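Mannuronan C5-epimerase (Pseudomonas syringae pv. tomato, PDB 4NK6) catalyses the epimerisation of beta-D-mannuronate to alpha-L-guluronate in alginate and belongs to a periplasmic complex that shields the polymer on its way to the outer membrane. Local coordinates at residues N304-R309 / G328-Y333; M201-Y206 / F241-Y246. All blocks are in the same frame, centred on the assembly; numbering follows the deposited sequence.

Both contacts join strands of successive coils of the right-handed parallel beta-helix, contact 2 earlier in the chain and contact 1 later, with centres 25 Å apart and no atoms touching. Contact 1 (304-309 / 328-333) is partly buried: one face packs inward, while the other lies under the extended N-terminal segment and ends in hydrated or exposed residues. Contact 2 (201-206 / 241-246) is buried and includes the turn where the strands end. Regular main-chain bonding, an asparagine amide and bridging waters dominate contact 1. In contact 2 fewer backbone bonds cross, and methionine sulfur, aromatic rings and a serine-carboxylate bond supply much of the rest.

Contact 1: residues N304-R309 / G328-Y333; sequences NSFIFR and GNIVAY
F306, I307 and F308 pair in parallel with I330, V331 and A332, the two short strand axes 4.7 Å apart and running in the same direction within 5°. Four main-chain bonds zigzag between them, from I330 N to S305 O, I307 N to I330 O, A332 N to I307 O and R309 N to A332 O; that of I307 is nearly straight at 2.8 Å between its N and I330 O. Just before the strand, N329 brings its amide to the backbone of S305, and its OD1 accepts S305 N at 2.9 Å, approached from 24° out of the carbonyl plane. N329 ND2 donates to V302 O, which fixes the amide's rotation. N352 OD1 in turn receives N329 N, and S305 OG bonds D303 O and L280 N. The same position is therefore bonded from coil to coil in the manner of an asparagine ladder, a familiar feature of parallel beta-helices, here with serine at one step. I307 and V331 line the inward face, where I307 also meets I298. On the other face the F306 ring runs beside I330, its CE2 4.0 Å from I330 CD1, and P31 lies against it. Of the F308 side chain it is CB that meets A332, 3.1 Å from A332 O; with CG wedged between the backbone N and carbonyl carbon (chi1 63°), its ring swings away to I281, A283 and the N-terminal L30 and L33. R309 and Y333 run side by side, R309 CG 3.8 Å from Y333 CB. At the opposite end one water links S305 O (2.8 Å) to G328 O (2.7 Å) while sitting above the F306 ring near its rim, and a second water joins G328 O to N304 OD1.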
# COMPACT_ATOMS: atom_id res chain seq x y z
N ASN A 304 6.11 -14.56 -0.31
CA ASN A 304 7.46 -14.41 0.21
C ASN A 304 7.74 -13.03 0.78
O ASN A 304 8.79 -12.44 0.53
CB ASN A 304 8.48 -14.76 -0.88
CG ASN A 304 8.21 -16.14 -1.49
OD1 ASN A 304 7.81 -17.06 -0.78
ND2 ASN A 304 8.41 -16.27 -2.79
N SER A 305 6.78 -12.52 1.54
CA SER A 305 6.87 -11.19 2.11
C SER A 305 6.89 -11.25 3.64
O SER A 305 6.77 -12.33 4.24
CB SER A 305 5.70 -10.32 1.62
OG SER A 305 5.75 -10.14 0.21
N PHE A 306 7.06 -10.10 4.26
CA PHE A 306 7.26 -10.04 5.69
C PHE A 306 6.45 -8.91 6.26
O PHE A 306 6.60 -7.75 5.86
CB PHE A 306 8.74 -9.82 6.03
CG PHE A 306 9.68 -10.79 5.37
CD1 PHE A 306 10.12 -10.59 4.07
CD2 PHE A 306 10.17 -11.89 6.07
CE1 PHE A 306 11.01 -11.47 3.46
CE2 PHE A 306 11.07 -12.77 5.48
CZ PHE A 306 11.49 -12.56 4.17
N ILE A 307 5.59 -9.25 7.21
CA ILE A 307 4.76 -8.27 7.88
C ILE A 307 5.08 -8.37 9.36
O ILE A 307 4.63 -9.30 10.03
CB ILE A 307 3.26 -8.55 7.61
CG1 ILE A 307 2.97 -8.50 6.10
CG2 ILE A 307 2.39 -7.54 8.37
CD1 ILE A 307 1.53 -8.94 5.73
N PHE A 308 5.88 -7.44 9.87
CA PHE A 308 6.36 -7.58 11.25
C PHE A 308 6.48 -6.30 12.08
O PHE A 308 6.78 -5.22 11.56
CB PHE A 308 7.65 -8.43 11.33
CG PHE A 308 8.85 -7.83 10.61
CD1 PHE A 308 8.98 -7.94 9.23
CD2 PHE A 308 9.86 -7.22 11.33
CE1 PHE A 308 10.09 -7.42 8.58
CE2 PHE A 308 10.98 -6.70 10.68
CZ PHE A 308 11.09 -6.80 9.31
N ARG A 309 6.22 -6.45 13.37
CA ARG A 309 6.29 -5.36 14.34
C ARG A 309 5.44 -4.13 13.98
O ARG A 309 5.79 -3.00 14.31
CB ARG A 309 7.75 -4.99 14.63
CG ARG A 309 8.49 -6.09 15.40
CD ARG A 309 9.72 -5.58 16.11
NE ARG A 309 10.71 -5.05 15.17
CZ ARG A 309 11.68 -5.77 14.62
NH1 ARG A 309 11.79 -7.07 14.90
NH2 ARG A 309 12.53 -5.19 13.78
N GLY A 328 3.77 -18.21 1.51
CA GLY A 328 5.19 -18.13 1.81
C GLY A 328 5.55 -16.92 2.66
O GLY A 328 6.71 -16.51 2.74
N ASN A 329 4.54 -16.36 3.32
CA ASN A 329 4.73 -15.12 4.06
C ASN A 329 5.03 -15.34 5.52
O ASN A 329 4.68 -16.37 6.09
CB ASN A 329 3.50 -14.22 3.91
CG ASN A 329 3.24 -13.85 2.47
OD1 ASN A 329 4.00 -13.10 1.88
ND2 ASN A 329 2.16 -14.38 1.90
N ILE A 330 5.66 -14.35 6.14
CA ILE A 330 5.88 -14.36 7.57
C ILE A 330 5.20 -13.15 8.20
O ILE A 330 5.49 -12.00 7.86
CB ILE A 330 7.38 -14.42 7.94
CG1 ILE A 330 8.00 -15.72 7.42
CG2 ILE A 330 7.56 -14.34 9.44
CD1 ILE A 330 9.51 -15.80 7.58
N VAL A 331 4.27 -13.44 9.11
CA VAL A 331 3.55 -12.41 9.84
C VAL A 331 3.98 -12.54 11.31
O VAL A 331 3.62 -13.50 11.97
CB VAL A 331 2.03 -12.62 9.67
CG1 VAL A 331 1.25 -11.58 10.45
CG2 VAL A 331 1.67 -12.55 8.19
N ALA A 332 4.77 -11.58 11.80
CA ALA A 332 5.45 -11.77 13.08
C ALA A 332 5.46 -10.55 14.01
O ALA A 332 5.69 -9.42 13.58
CB ALA A 332 6.88 -12.26 12.85
N TYR A 333 5.24 -10.80 15.30
CA TYR A 333 5.41 -9.78 16.34
C TYR A 333 4.58 -8.51 16.12
O TYR A 333 5.00 -7.42 16.51
CB TYR A 333 6.89 -9.41 16.49
CG TYR A 333 7.83 -10.58 16.61
CD1 TYR A 333 7.81 -11.43 17.72
CD2 TYR A 333 8.77 -10.84 15.61
CE1 TYR A 333 8.69 -12.50 17.82
CE2 TYR A 333 9.65 -11.90 15.71
CZ TYR A 333 9.60 -12.73 16.82
OH TYR A 333 10.49 -13.79 16.92
O HOH W 1 8.98 -18.29 1.65
O HOH W 2 8.34 -14.58 3.79

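Contact 2: residues M201-Y206 / F241-Y246; sequences MASMGY and FADMWY
The W245 indole lies with one face against the backbone of Y206: Y206 C stands 3.6 Å over the indole, nearer its margin than its middle, and Y206 O comes 3.4 Å from W245 CD1. W245 reaches across because chi1 of 178° sets CG opposite the backbone N, and its CB rests on the G205 carbonyl carbon, where a glycine backbone allows the close approach. The F241 ring takes M201 at its edge in a Met-aromatic contact, M201 SD lying 5.2 Å from the centroid of the F241 ring, while Y263 stacks with that ring in the following coil. A242 N to M201 O and S203 N to A242 O continue the parallel strand pairing of the beta-helix into the turn; beyond the strands, W245 N to M204 O joins the two loops. Beside these bonds M204 and M244 point the same way, but M244 bends at chi2 and chi3 (-84° and -72°), which lays its SD and CE against M204 CB, CE at 3.8 Å. M204 is extended instead and leads off to V163 and A165 of the preceding coil. D243 OD2 accepts S203 OG at 2.8 Å on its anti lone pair, the one pointing away from the other carboxylate oxygen. That same D243 OD2 forms a salt bridge with R183 and accepts Y176 N, and R183 NE also holds G205 O. Three donors on one carboxylate oxygen, one of them cationic, probably stabilise the ionised form of D243 and tie the turn of each segment to a shared arginine.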
# COMPACT_ATOMS: atom_id res chain seq x y z
N MET A 201 1.69 13.08 3.39
CA MET A 201 0.73 13.21 2.29
C MET A 201 -0.67 12.97 2.81
O MET A 201 -0.88 12.09 3.64
CB MET A 201 1.01 12.20 1.17
CG MET A 201 2.44 12.23 0.66
SD MET A 201 2.66 11.31 -0.87
CE MET A 201 4.38 11.67 -1.20
N ALA A 202 -1.63 13.74 2.32
CA ALA A 202 -3.00 13.55 2.75
C ALA A 202 -4.00 13.71 1.60
O ALA A 202 -3.73 14.43 0.63
CB ALA A 202 -3.34 14.50 3.90
N SER A 203 -5.12 13.00 1.70
CA SER A 203 -6.29 13.24 0.85
C SER A 203 -6.14 12.83 -0.61
O SER A 203 -6.89 13.28 -1.47
CB SER A 203 -6.75 14.70 0.99
OG SER A 203 -7.23 14.92 2.31
N MET A 204 -5.20 11.93 -0.89
CA MET A 204 -4.98 11.47 -2.25
C MET A 204 -5.79 10.24 -2.60
O MET A 204 -6.10 9.42 -1.75
CB MET A 204 -3.52 11.11 -2.45
CG MET A 204 -2.57 12.29 -2.43
SD MET A 204 -0.91 11.70 -2.74
CE MET A 204 -0.01 13.26 -2.72
N GLY A 205 -6.09 10.09 -3.89
CA GLY A 205 -6.62 8.84 -4.38
C GLY A 205 -8.13 8.82 -4.45
O GLY A 205 -8.83 9.52 -3.71
N TYR A 206 -8.64 7.97 -5.34
CA TYR A 206 -10.07 7.76 -5.46
C TYR A 206 -10.32 6.45 -6.20
O TYR A 206 -9.38 5.76 -6.59
CB TYR A 206 -10.75 8.96 -6.14
CG TYR A 206 -10.45 9.14 -7.61
CD1 TYR A 206 -9.17 9.47 -8.04
CD2 TYR A 206 -11.46 9.03 -8.57
CE1 TYR A 206 -8.89 9.65 -9.40
CE2 TYR A 206 -11.20 9.21 -9.93
CZ TYR A 206 -9.91 9.53 -10.34
OH TYR A 206 -9.62 9.71 -11.68
N PHE A 241 0.49 9.12 6.12
CA PHE A 241 -0.52 9.14 5.07
C PHE A 241 -1.90 9.14 5.72
O PHE A 241 -2.20 8.27 6.54
CB PHE A 241 -0.35 7.93 4.14
CG PHE A 241 1.03 7.86 3.54
CD1 PHE A 241 2.07 7.25 4.22
CD2 PHE A 241 1.29 8.45 2.31
CE1 PHE A 241 3.35 7.20 3.68
CE2 PHE A 241 2.57 8.42 1.76
CZ PHE A 241 3.60 7.79 2.45
N ALA A 242 -2.73 10.11 5.35
CA ALA A 242 -4.03 10.28 5.97
C ALA A 242 -5.10 10.59 4.93
O ALA A 242 -4.82 11.25 3.94
CB ALA A 242 -3.97 11.41 7.00
N ASP A 243 -6.31 10.10 5.16
CA ASP A 243 -7.46 10.43 4.31
C ASP A 243 -7.26 9.97 2.85
O ASP A 243 -7.89 10.51 1.93
CB ASP A 243 -7.76 11.94 4.35
CG ASP A 243 -9.17 12.27 3.86
OD1 ASP A 243 -10.12 11.65 4.36
OD2 ASP A 243 -9.32 13.11 2.95
N MET A 244 -6.38 8.99 2.66
CA MET A 244 -6.12 8.41 1.35
C MET A 244 -7.18 7.37 1.02
O MET A 244 -7.67 6.68 1.91
CB MET A 244 -4.75 7.72 1.33
CG MET A 244 -3.61 8.51 2.03
SD MET A 244 -2.79 9.74 1.01
CE MET A 244 -1.87 8.67 -0.10
N TRP A 245 -7.52 7.24 -0.26
CA TRP A 245 -8.45 6.17 -0.68
C TRP A 245 -7.86 4.79 -0.33
O TRP A 245 -8.47 4.02 0.42
CB TRP A 245 -8.80 6.32 -2.17
CG TRP A 245 -9.72 5.26 -2.72
CD1 TRP A 245 -9.36 4.23 -3.54
CD2 TRP A 245 -11.13 5.13 -2.50
NE1 TRP A 245 -10.46 3.47 -3.84
CE2 TRP A 245 -11.56 4.00 -3.23
CE3 TRP A 245 -12.07 5.86 -1.76
CZ2 TRP A 245 -12.90 3.58 -3.23
CZ3 TRP A 245 -13.40 5.44 -1.77
CH2 TRP A 245 -13.79 4.30 -2.49
N TYR A 246 -6.67 4.49 -0.86
CA TYR A 246 -5.80 3.45 -0.31
C TYR A 246 -4.53 4.16 0.15
O TYR A 246 -3.96 4.93 -0.62
CB TYR A 246 -5.36 2.40 -1.33
CG TYR A 246 -6.45 1.57 -2.01
CD1 TYR A 246 -7.80 1.71 -1.70
CD2 TYR A 246 -6.10 0.63 -2.98
CE1 TYR A 246 -8.78 0.93 -2.35
CE2 TYR A 246 -7.05 -0.13 -3.62
CZ TYR A 246 -8.38 0.02 -3.31
OH TYR A 246 -9.30 -0.77 -3.98